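Local coordinates for protein GH127 beta-L-arabinofuranoside (Geobacillus stearothermophilus, PDB 4QK0) that probably hydrolyses beta-L-arabinofuranosyl linkages in arabinose-containing carbohydrates, at residues Glu56-Ala61 with Gly110-Pro115; Lys130-Leu135 with Cys168-Tyr173. One frame throughout, in Å; residues are numbered along the deposited sequence. Where two conformers were deposited one is given.

Contact 1 of 2, residues Glu56-Ala61 with Gly110-Pro115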
loop_
_atom_site.group_PDB
_atom_site.type_symbol
_atom_site.label_atom_id
_atom_site.label_comp_id
_atom_site.label_asym_id
_atom_site.label_seq_id
_atom_site.Cartn_x
_atom_site.Cartn_y
_atom_site.Cartn_z
ATOM N N GLU A 56 37.431 12.149 -1.850
ATOM C CA GLU A 56 38.011 12.506 -3.112
ATOM C C GLU A 56 37.463 13.835 -3.607
ATOM O O GLU A 56 38.199 14.685 -4.120
ATOM C CB GLU A 56 37.799 11.355 -4.132
ATOM C CG GLU A 56 38.566 11.484 -5.433
ATOM C CD GLU A 56 40.066 11.652 -5.237
ATOM O OE1 GLU A 56 40.600 11.358 -4.125
ATOM O OE2 GLU A 56 40.712 12.104 -6.210
ATOM N N ASN A 57 36.159 14.029 -3.503
ATOM C CA ASN A 57 35.564 15.296 -3.938
ATOM C C ASN A 57 36.267 16.507 -3.231
ATOM O O ASN A 57 36.384 17.538 -3.814
ATOM C CB ASN A 57 34.067 15.342 -3.649
ATOM C CG ASN A 57 33.231 14.447 -4.583
ATOM O OD1 ASN A 57 33.617 14.134 -5.699
ATOM N ND2 ASN A 57 32.039 14.099 -4.116
ATOM N N PHE A 58 36.633 16.379 -1.962
ATOM C CA PHE A 58 37.299 17.489 -1.246
ATOM C C PHE A 58 38.736 17.650 -1.706
ATOM O O PHE A 58 39.229 18.765 -1.839
ATOM C CB PHE A 58 37.304 17.284 0.260
ATOM C CG PHE A 58 35.982 17.537 0.901
ATOM C CD1 PHE A 58 35.519 18.831 1.091
ATOM C CD2 PHE A 58 35.192 16.474 1.311
ATOM C CE1 PHE A 58 34.282 19.067 1.665
ATOM C CE2 PHE A 58 33.971 16.701 1.899
ATOM C CZ PHE A 58 33.499 17.986 2.059
ATOM N N ARG A 59 39.396 16.528 -1.995
ATOM C CA ARG A 59 40.691 16.590 -2.622
ATOM C C ARG A 59 40.654 17.376 -3.905
ATOM O O ARG A 59 41.508 18.252 -4.133
ATOM C CB ARG A 59 41.202 15.203 -2.939
ATOM C CG ARG A 59 41.813 14.546 -1.750
ATOM C CD ARG A 59 42.876 13.552 -2.159
ATOM N NE ARG A 59 43.102 12.760 -0.989
ATOM C CZ ARG A 59 42.417 11.666 -0.681
ATOM N NH1 ARG A 59 41.494 11.171 -1.507
ATOM N NH2 ARG A 59 42.685 11.062 0.463
ATOM N N ILE A 60 39.717 17.024 -4.788
ATOM C CA ILE A 60 39.636 17.705 -6.065
ATOM C C ILE A 60 39.400 19.168 -5.800
ATOM O O ILE A 60 40.042 20.050 -6.375
ATOM C CB ILE A 60 38.544 17.089 -6.939
ATOM C CG1 ILE A 60 38.916 15.619 -7.267
ATOM C CG2 ILE A 60 38.366 17.891 -8.209
ATOM C CD1 ILE A 60 37.781 14.804 -7.875
ATOM N N ALA A 61 38.487 19.446 -4.891
ATOM C CA ALA A 61 38.124 20.837 -4.623
ATOM C C ALA A 61 39.303 21.617 -4.051
ATOM O O ALA A 61 39.362 22.802 -4.215
ATOM C CB ALA A 61 36.920 20.901 -3.671
ATOM N N GLY A 110 39.689 22.569 5.284
ATOM C CA GLY A 110 40.249 23.935 5.314
ATOM C C GLY A 110 40.900 24.330 3.996
ATOM O O GLY A 110 40.732 25.460 3.535
ATOM N N ARG A 111 41.555 23.386 3.314
ATOM C CA ARG A 111 42.111 23.708 1.959
ATOM C C ARG A 111 41.077 23.716 0.858
ATOM O O ARG A 111 41.280 24.359 -0.130
ATOM C CB ARG A 111 43.269 22.755 1.607
ATOM C CG ARG A 111 44.417 22.832 2.636
ATOM C CD ARG A 111 45.664 22.042 2.204
ATOM N NE ARG A 111 45.447 20.603 1.953
ATOM C CZ ARG A 111 45.424 19.649 2.890
ATOM N NH1 ARG A 111 45.601 19.939 4.168
ATOM N NH2 ARG A 111 45.193 18.392 2.558
ATOM N N ALA A 112 39.952 22.992 0.999
ATOM C CA ALA A 112 38.895 23.050 -0.047
ATOM C C ALA A 112 38.055 24.296 0.098
ATOM O O ALA A 112 37.302 24.671 -0.798
ATOM C CB ALA A 112 37.999 21.827 0.056
ATOM N N GLN A 113 38.099 24.926 1.267
ATOM C CA GLN A 113 37.240 26.113 1.520
ATOM C C GLN A 113 37.637 27.331 0.649
ATOM O O GLN A 113 38.825 27.657 0.509
ATOM C CB GLN A 113 37.319 26.530 2.993
ATOM C CG GLN A 113 36.339 27.641 3.356
ATOM C CD GLN A 113 36.292 27.884 4.843
ATOM O OE1 GLN A 113 37.290 27.729 5.494
ATOM N NE2 GLN A 113 35.103 28.173 5.395
ATOM N N GLN A 114 36.649 27.959 0.017
ATOM C CA GLN A 114 36.874 29.135 -0.811
ATOM C C GLN A 114 37.296 30.315 0.084
ATOM O O GLN A 114 37.046 30.315 1.272
ATOM C CB GLN A 114 35.616 29.449 -1.639
ATOM C CG GLN A 114 35.381 28.427 -2.767
ATOM C CD GLN A 114 34.147 28.731 -3.611
ATOM O OE1 GLN A 114 33.636 29.850 -3.609
ATOM N NE2 GLN A 114 33.641 27.708 -4.341
ATOM N N PRO A 115 37.941 31.322 -0.493
ATOM C CA PRO A 115 38.353 32.482 0.289
ATOM C C PRO A 115 37.206 33.195 1.007
ATOM O O PRO A 115 37.428 33.828 2.014
ATOM C CB PRO A 115 38.951 33.424 -0.764
ATOM C CG PRO A 115 39.266 32.571 -1.946
ATOM C CD PRO A 115 38.295 31.436 -1.920
#
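Ala61 and Ala112 bring the ends of two helices together, their CA atoms 5.1 Å apart, with Ala61 the last residue of helix 54-61 and Ala112 the last of helix 96-112, just before Gln113 leaves helical geometry. The close approach is consistent with both side chains being single methyl groups. These point at each other and meet CB to CB at 4.0 Å.

The methyl of Ala112 also rests against the backbone of helix 54-61 one turn before Ala61, where its CB lies 3.8 Å from Phe58 O, and it sits at the edge of the Phe58 ring, close to the ring plane, with Phe58 CD1 at 4.0 Å. The ring reaches this place with CG beside the backbone N and anti to the carbonyl carbon (chi1 -75°), which sends it out from its own helix on the side of Ala112, where the rim atom CD1, and not a face, meets the methyl. One CB is thus held by a methyl, a carbonyl oxygen and an aromatic edge, a small apolar joint without polar bonds between the segments.

The polar pair of segment 56-61 is set apart from this joint. Arg59, whose CB points away from residues 110-115, reaches back to Glu56 and forms a salt bridge in which NH1 donates to Glu56 OE1 at 2.8 Å, with the carboxylate oxygen in the guanidinium plane and a bent N-H...O angle of 143°. Glu56 OE2 has a second partner in Ser65, and Arg111 forms a salt bridge with Glu64.

The contact belongs to the helical catalytic domain, probably the (alpha/alpha)6 barrel of the family. Phe58 packs further along helix 96-112 on Leu108 and Leu109 and touches Val79 of helix 76-92, while Ala61 also meets Thr124 of helix 122-126.

Contact 2 of 2, residues Lys130-Leu135 with Cys168-Tyr173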
loop_
_atom_site.group_PDB
_atom_site.type_symbol
_atom_site.label_atom_id
_atom_site.label_comp_id
_atom_site.label_asym_id
_atom_site.label_seq_id
_atom_site.Cartn_x
_atom_site.Cartn_y
_atom_site.Cartn_z
ATOM N N LYS A 130 27.467 28.418 -9.789
ATOM C CA LYS A 130 25.998 28.209 -9.733
ATOM C C LYS A 130 25.449 28.090 -8.306
ATOM O O LYS A 130 24.285 27.719 -8.121
ATOM C CB LYS A 130 25.623 26.955 -10.532
ATOM C CG LYS A 130 25.319 27.186 -12.003
ATOM C CD LYS A 130 26.022 28.401 -12.567
ATOM C CE LYS A 130 25.830 28.546 -14.073
ATOM N NZ LYS A 130 26.771 27.679 -14.831
ATOM N N ARG A 131 26.260 28.462 -7.309
ATOM C CA ARG A 131 25.875 28.365 -5.937
ATOM C C ARG A 131 24.642 29.191 -5.584
ATOM O O ARG A 131 24.304 30.197 -6.211
ATOM C CB ARG A 131 27.024 28.662 -4.992
ATOM C CG ARG A 131 27.558 30.095 -5.009
ATOM C CD ARG A 131 28.844 30.176 -4.210
ATOM N NE ARG A 131 29.364 31.530 -4.224
ATOM C CZ ARG A 131 30.416 31.991 -3.529
ATOM N NH1 ARG A 131 31.104 31.238 -2.698
ATOM N NH2 ARG A 131 30.742 33.283 -3.652
ATOM N N TRP A 132 23.906 28.655 -4.631
ATOM C CA TRP A 132 22.705 29.303 -4.135
ATOM C C TRP A 132 21.564 29.484 -5.139
ATOM O O TRP A 132 20.711 30.324 -4.933
ATOM C CB TRP A 132 23.056 30.689 -3.558
ATOM C CG TRP A 132 24.233 30.784 -2.574
ATOM C CD1 TRP A 132 25.233 31.713 -2.602
ATOM C CD2 TRP A 132 24.464 29.974 -1.409
ATOM N NE1 TRP A 132 26.091 31.534 -1.508
ATOM C CE2 TRP A 132 25.626 30.481 -0.760
ATOM C CE3 TRP A 132 23.809 28.873 -0.843
ATOM C CZ2 TRP A 132 26.125 29.922 0.419
ATOM C CZ3 TRP A 132 24.317 28.308 0.333
ATOM C CH2 TRP A 132 25.476 28.825 0.943
HETATM N N MSE A 133 21.525 28.718 -6.205
HETATM C CA MSE A 133 20.446 28.849 -7.186
HETATM C C MSE A 133 19.388 27.756 -7.049
HETATM O O MSE A 133 18.341 27.818 -7.670
HETATM C CB MSE A 133 21.017 28.877 -8.613
HETATM C CG MSE A 133 21.932 30.085 -8.876
HETATM SE SE MSE A 133 21.034 31.847 -8.786
HETATM C CE MSE A 133 21.830 32.735 -7.232
ATOM N N ASN A 134 19.654 26.730 -6.240
ATOM C CA ASN A 134 18.685 25.665 -5.986
ATOM C C ASN A 134 18.763 25.139 -4.567
ATOM O O ASN A 134 19.203 24.018 -4.275
ATOM C CB ASN A 134 18.800 24.506 -6.994
ATOM C CG ASN A 134 17.575 23.592 -6.943
ATOM O OD1 ASN A 134 16.796 23.602 -5.978
ATOM N ND2 ASN A 134 17.399 22.804 -7.986
ATOM N N LEU A 135 18.259 25.979 -3.677
ATOM C CA LEU A 135 18.142 25.648 -2.253
ATOM C C LEU A 135 17.067 24.623 -2.011
ATOM O O LEU A 135 17.116 23.901 -1.019
ATOM C CB LEU A 135 17.830 26.930 -1.442
ATOM C CG LEU A 135 19.021 27.846 -1.047
ATOM C CD1 LEU A 135 19.903 27.125 -0.063
ATOM C CD2 LEU A 135 19.844 28.276 -2.258
ATOM N N CYS A 168 32.950 28.612 11.264
ATOM C CA CYS A 168 32.479 29.979 11.567
ATOM C C CYS A 168 32.649 30.873 10.395
ATOM O O CYS A 168 31.826 31.771 10.175
ATOM C CB CYS A 168 33.226 30.585 12.771
ATOM S SG CYS A 168 32.716 29.946 14.374
ATOM N N LYS A 169 33.706 30.662 9.604
ATOM C CA LYS A 169 33.874 31.450 8.382
ATOM C C LYS A 169 32.732 31.174 7.413
ATOM O O LYS A 169 32.181 32.090 6.820
ATOM C CB LYS A 169 35.203 31.162 7.677
ATOM C CG LYS A 169 36.369 31.965 8.199
ATOM C CD LYS A 169 37.742 31.494 7.682
ATOM C CE LYS A 169 38.215 32.324 6.516
ATOM N NZ LYS A 169 37.342 32.200 5.310
ATOM N N TYR A 170 32.360 29.909 7.264
ATOM C CA TYR A 170 31.250 29.560 6.364
ATOM C C TYR A 170 29.943 30.120 6.958
ATOM O O TYR A 170 29.184 30.795 6.264
ATOM C CB TYR A 170 31.207 28.038 6.165
ATOM C CG TYR A 170 30.328 27.520 5.054
ATOM C CD1 TYR A 170 29.640 28.351 4.217
ATOM C CD2 TYR A 170 30.238 26.156 4.823
ATOM C CE1 TYR A 170 28.848 27.865 3.200
ATOM C CE2 TYR A 170 29.466 25.627 3.783
ATOM C CZ TYR A 170 28.767 26.478 2.982
ATOM O OH TYR A 170 28.000 25.997 1.956
ATOM N N ALA A 171 29.708 29.902 8.249
ATOM C CA ALA A 171 28.464 30.426 8.889
ATOM C C ALA A 171 28.331 31.961 8.717
ATOM O O ALA A 171 27.263 32.496 8.388
ATOM C CB ALA A 171 28.449 30.055 10.358
ATOM N N ASP A 172 29.446 32.667 8.874
ATOM C CA ASP A 172 29.444 34.131 8.642
ATOM C C ASP A 172 29.116 34.442 7.208
ATOM O O ASP A 172 28.306 35.350 6.942
ATOM C CB ASP A 172 30.814 34.780 8.992
ATOM C CG ASP A 172 31.195 34.613 10.464
ATOM O OD1 ASP A 172 30.310 34.402 11.325
ATOM O OD2 ASP A 172 32.417 34.639 10.737
ATOM N N TYR A 173 29.740 33.724 6.268
ATOM C CA TYR A 173 29.440 33.959 4.848
ATOM C C TYR A 173 27.955 33.722 4.596
ATOM O O TYR A 173 27.257 34.558 3.962
ATOM C CB TYR A 173 30.312 33.078 3.945
ATOM C CG TYR A 173 29.918 33.160 2.498
ATOM C CD1 TYR A 173 29.849 34.368 1.840
ATOM C CD2 TYR A 173 29.531 31.995 1.792
ATOM C CE1 TYR A 173 29.415 34.433 0.523
ATOM C CE2 TYR A 173 29.089 32.046 0.475
ATOM C CZ TYR A 173 29.013 33.233 -0.150
ATOM O OH TYR A 173 28.587 33.263 -1.463
#
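Tyr173 reaches from helix 162-177 to a type II beta turn, Lys130-Met133, in the helical catalytic domain, and its hydroxyl is taken between the two central residues of that turn. Trp132 and Tyr173 run antiparallel alongside each other, their rings obliquely inclined. The indole N-H points at the phenol oxygen, NE1 to Tyr173 OH 3.0 Å, in a nearly straight bond (164°) that lies almost in the indole plane. Beside it the indole edge runs along the phenol, Trp132 CZ2 lying 3.6 Å from Tyr173 CE2.

Arg131 comes up to the phenol end of Tyr173 and lays one face of its guanidinium over the hydroxyl, the two planes 32° apart. None of its N-H groups is aimed at that oxygen; NH2 instead forms a salt bridge with Asp116, and Tyr118 makes a cation-pi contact with the group. The Tyr173 side chain leaves its helix with CG anti to the backbone N (chi1 173°), which directs the ring at the turn, and the length of the phenol helps span the gap between the nearest CA atoms, those of Trp132 and Tyr173, 12.2 Å apart.

A leucine in place of Trp132 would probably leave Tyr173 OH without its N-H donor and open a gap between the turn and the two tyrosines. At the far end of the indole, Trp132 CH2 meets the edge of the Tyr170 ring, 4.2 Å from CE1.

Overall arrangement
Contacts 1 and 2 follow one another along the chain and lie in the same region of the catalytic domain, their centres 15 Å apart. The tail of segment 110-115 joins them: beyond the helix end of contact 1 it runs on to both halves of contact 2. Gln114 OE1 packs 3.0 Å from Arg131 NH1 of the turn, and Gln113 NE2 lies 3.7 Å from the backbone N of Tyr170 on the helix. Both contacts are structural packing well away from the middle of the molecule, about 30 Å and 27 Å from the centre of the chain to the respective contact centres; contact 1 joins two helix ends, contact 2 a turn to a helix.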